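Local coordinates for hypothetical protein (PDB 4JJA), which is of unknown function but may act as an exo-beta-N-acetylmuramidase on peptidoglycan, at residues Asn263-Pro268 and Asn281-Gly286. Residues are numbered along the deposited sequence; the frame is centred on the assembly and turned at random. Where two conformers were deposited one is given.
Sequences NYNFTP and NKLCHG
F266 and C284 form the hydrogen-bonded pair of a short antiparallel pairing in the small three-stranded sheet of the NamZ C-terminal region, joining edge strand 265-266 to the central strand 284-288. Their backbones bond both ways, C284 N to F266 O at 2.8 Å and F266 N to C284 O at 2.9 Å. G286 N extends the pairing to Y264 O, and beyond the strands N281 N reaches P268 O at 2.8 Å, so the two segments stay paired beyond the end of the sheet.

The side chains divide between the two faces. On the buried one, the F266 ring lies over C284: CB of C284 sits 3.7 Å from the ring centroid, 16° off the normal, a CH-pi contact. F266 CG stands between the backbone N and the carbonyl carbon (chi1 61°), which swings the ring across to its partner. C284 SG meets the same ring obliquely and turns to P268 CD, 3.8 Å away; V253 of the other edge strand also touches F266.

On the other face, N265 and H285 make the non-hydrogen-bonded pair. They share a water, which lies in the plane of the imidazole, 2.8 Å from H285 ND1, and accepts from N265 ND2. Outside the strands, L283 CD1 rests at 3.5 Å from both N265 OD1 and T267 OG1. In the loop, N281 OD1 hydrogen-bonds R269 NH1.

The mutual backbone bonds of F266 and C284 thus set the register and hold C284 CB against the ring, with P268 flanking the sulfur, whereas a water, not a direct bond, links the polar side chains of N265 and H285.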
ATOM      1  N   ASN A 263     -30.276   1.247   7.751  0.50 21.75           N
ATOM      2  CA  ASN A 263     -30.316   0.860   9.191  0.50 21.08           C
ATOM      3  C   ASN A 263     -29.035   1.195   9.998  0.50 19.10           C
ATOM      4  O   ASN A 263     -28.765   0.602  11.057  0.50 20.01           O
ATOM      5  CB  ASN A 263     -30.493  -0.667   9.313  0.50 21.83           C
ATOM      6  CG  ASN A 263     -31.927  -1.129   9.063  0.50 24.74           C
ATOM      7  OD1 ASN A 263     -32.884  -0.369   9.204  0.50 28.92           O
ATOM      8  ND2 ASN A 263     -32.066  -2.373   8.683  0.50 28.17           N
ATOM      9  N   TYR A 264     -28.195   2.037   9.429  1.00 16.65           N
ATOM     10  CA  TYR A 264     -27.010   2.572  10.063  1.00 14.00           C
ATOM     11  C   TYR A 264     -26.770   3.987   9.575  1.00 12.99           C
ATOM     12  O   TYR A 264     -27.020   4.292   8.421  1.00 12.95           O
ATOM     13  CB  TYR A 264     -25.812   1.669   9.762  1.00 13.38           C
ATOM     14  CG  TYR A 264     -24.499   2.168  10.295  1.00 12.92           C
ATOM     15  CD1 TYR A 264     -24.237   2.160  11.667  1.00 15.82           C
ATOM     16  CD2 TYR A 264     -23.517   2.607   9.448  1.00 12.72           C
ATOM     17  CE1 TYR A 264     -23.024   2.647  12.173  1.00 16.17           C
ATOM     18  CE2 TYR A 264     -22.306   3.060   9.914  1.00 14.40           C
ATOM     19  CZ  TYR A 264     -22.071   3.104  11.261  1.00 14.07           C
ATOM     20  OH  TYR A 264     -20.904   3.612  11.736  1.00 18.37           O
ATOM     21  N   ASN A 265     -26.236   4.819  10.448  1.00 11.89           N
ATOM     22  CA  ASN A 265     -25.817   6.142  10.090  1.00 12.85           C
ATOM     23  C   ASN A 265     -24.627   6.562  10.915  1.00 11.71           C
ATOM     24  O   ASN A 265     -24.325   5.960  11.952  1.00 13.62           O
ATOM     25  CB  ASN A 265     -26.963   7.136  10.158  1.00 14.28           C
ATOM     26  CG  ASN A 265     -27.577   7.243  11.496  1.00 18.40           C
ATOM     27  OD1 ASN A 265     -26.954   7.695  12.468  1.00 23.33           O
ATOM     28  ND2 ASN A 265     -28.853   6.892  11.548  1.00 23.46           N
ATOM     29  N   PHE A 266     -23.905   7.539  10.410  1.00 11.18           N
ATOM     30  CA  PHE A 266     -22.718   8.096  11.035  1.00 11.16           C
ATOM     31  C   PHE A 266     -22.514   9.501  10.581  1.00 11.06           C
ATOM     32  O   PHE A 266     -22.987   9.883   9.536  1.00 11.42           O
ATOM     33  CB  PHE A 266     -21.482   7.239  10.729  1.00 10.48           C
ATOM     34  CG  PHE A 266     -21.147   7.125   9.279  1.00 11.22           C
ATOM     35  CD1 PHE A 266     -21.714   6.127   8.502  1.00 10.39           C
ATOM     36  CD2 PHE A 266     -20.257   7.998   8.672  1.00 10.36           C
ATOM     37  CE1 PHE A 266     -21.386   6.034   7.146  1.00 10.81           C
ATOM     38  CE2 PHE A 266     -19.935   7.853   7.307  1.00 10.47           C
ATOM     39  CZ  PHE A 266     -20.503   6.877   6.549  1.00 11.44           C
ATOM     40  N   THR A 267     -21.754  10.276  11.334  1.00 11.19           N
ATOM     41  CA  THR A 267     -21.440  11.629  10.958  1.00 10.92           C
ATOM     42  C   THR A 267     -19.949  11.848  11.055  1.00 10.82           C
ATOM     43  O   THR A 267     -19.371  11.897  12.146  1.00 11.36           O
ATOM     44  CB  THR A 267     -22.162  12.656  11.889  1.00 11.86           C
ATOM     45  OG1 THR A 267     -23.580  12.395  11.859  1.00 14.79           O
ATOM     46  CG2 THR A 267     -21.838  14.091  11.476  1.00 13.31           C
ATOM     47  N   PRO A 268     -19.278  11.995   9.905  1.00 10.22           N
ATOM     48  CA  PRO A 268     -17.868  12.338   9.942  1.00 10.47           C
ATOM     49  C   PRO A 268     -17.609  13.639  10.727  1.00  9.99           C
ATOM     50  O   PRO A 268     -18.320  14.646  10.553  1.00 11.03           O
ATOM     51  CB  PRO A 268     -17.500  12.468   8.450  1.00 10.14           C
ATOM     52  CG  PRO A 268     -18.534  11.610   7.768  1.00 10.33           C
ATOM     53  CD  PRO A 268     -19.784  11.895   8.531  1.00  9.65           C
ATOM     54  N   ASN A 281     -19.433  16.669   9.055  1.00 11.69           N
ATOM     55  CA  ASN A 281     -20.564  17.156   9.823  1.00 11.78           C
ATOM     56  C   ASN A 281     -21.939  16.899   9.196  1.00 12.34           C
ATOM     57  O   ASN A 281     -22.937  17.460   9.634  1.00 15.21           O
ATOM     58  CB  ASN A 281     -20.390  18.620  10.228  1.00 12.64           C
ATOM     59  CG  ASN A 281     -19.216  18.837  11.194  1.00 11.76           C
ATOM     60  OD1 ASN A 281     -18.928  17.998  12.054  1.00 12.13           O
ATOM     61  ND2 ASN A 281     -18.521  19.958  11.053  1.00 13.78           N
ATOM     62  N   LYS A 282     -21.999  15.996   8.230  1.00 12.68           N
ATOM     63  CA  LYS A 282     -23.244  15.517   7.628  1.00 14.35           C
ATOM     64  C   LYS A 282     -23.627  14.159   8.123  1.00 13.52           C
ATOM     65  O   LYS A 282     -22.780  13.283   8.184  1.00 13.62           O
ATOM     66  CB  LYS A 282     -23.063  15.314   6.096  1.00 16.48           C
ATOM     67  CG  LYS A 282     -22.497  16.414   5.369  1.00 22.01           C
ATOM     68  CD  LYS A 282     -23.487  17.492   5.185  1.00 22.25           C
ATOM     69  CE  LYS A 282     -23.058  18.347   3.979  1.00 20.53           C
ATOM     70  NZ  LYS A 282     -24.217  19.226   3.723  1.00 15.19           N
ATOM     71  N   LEU A 283     -24.910  13.950   8.351  1.00 12.75           N
ATOM     72  CA  LEU A 283     -25.437  12.683   8.718  1.00 13.45           C
ATOM     73  C   LEU A 283     -25.449  11.821   7.461  1.00 12.39           C
ATOM     74  O   LEU A 283     -26.132  12.123   6.469  1.00 15.14           O
ATOM     75  CB  LEU A 283     -26.857  12.771   9.312  1.00 13.68           C
ATOM     76  CG  LEU A 283     -27.436  11.443   9.776  1.00 16.42           C
ATOM     77  CD1 LEU A 283     -26.614  10.850  10.915  1.00 18.55           C
ATOM     78  CD2 LEU A 283     -28.927  11.644  10.140  1.00 21.95           C
ATOM     79  N   CYS A 284     -24.639  10.771   7.466  1.00 11.28           N
ATOM     80  CA  CYS A 284     -24.506   9.809   6.383  1.00 11.56           C
ATOM     81  C   CYS A 284     -25.268   8.544   6.700  1.00 11.39           C
ATOM     82  O   CYS A 284     -25.161   7.997   7.804  1.00 13.90           O
ATOM     83  CB  CYS A 284     -23.034   9.471   6.170  1.00 11.11           C
ATOM     84  SG  CYS A 284     -22.049  10.863   5.594  1.00 12.04           S
ATOM     85  N   HIS A 285     -26.047   8.075   5.759  1.00 10.89           N
ATOM     86  CA  HIS A 285     -26.815   6.859   5.891  1.00 10.45           C
ATOM     87  C   HIS A 285     -26.124   5.770   5.086  1.00 10.36           C
ATOM     88  O   HIS A 285     -25.689   6.032   3.966  1.00 10.87           O
ATOM     89  CB  HIS A 285     -28.205   7.098   5.356  1.00 11.50           C
ATOM     90  CG  HIS A 285     -28.902   8.210   6.068  1.00 12.71           C
ATOM     91  ND1 HIS A 285     -29.429   8.090   7.332  1.00 16.69           N
ATOM     92  CD2 HIS A 285     -29.084   9.504   5.707  1.00 14.54           C
ATOM     93  CE1 HIS A 285     -29.945   9.247   7.699  1.00 17.00           C
ATOM     94  NE2 HIS A 285     -29.741  10.132   6.751  1.00 16.72           N
ATOM     95  N   GLY A 286     -26.059   4.558   5.630  1.00 10.46           N
ATOM     96  CA  GLY A 286     -25.393   3.503   4.935  1.00 11.08           C
ATOM     97  C   GLY A 286     -25.267   2.205   5.679  1.00 10.22           C
ATOM     98  O   GLY A 286     -26.219   1.772   6.321  1.00 11.04           O
TER
HETATM   99  O   HOH W   1     -27.516  -0.381   7.262  1.00 23.62           O
HETATM  100  O   HOH W   2     -30.087   5.848   8.824  1.00 29.11           O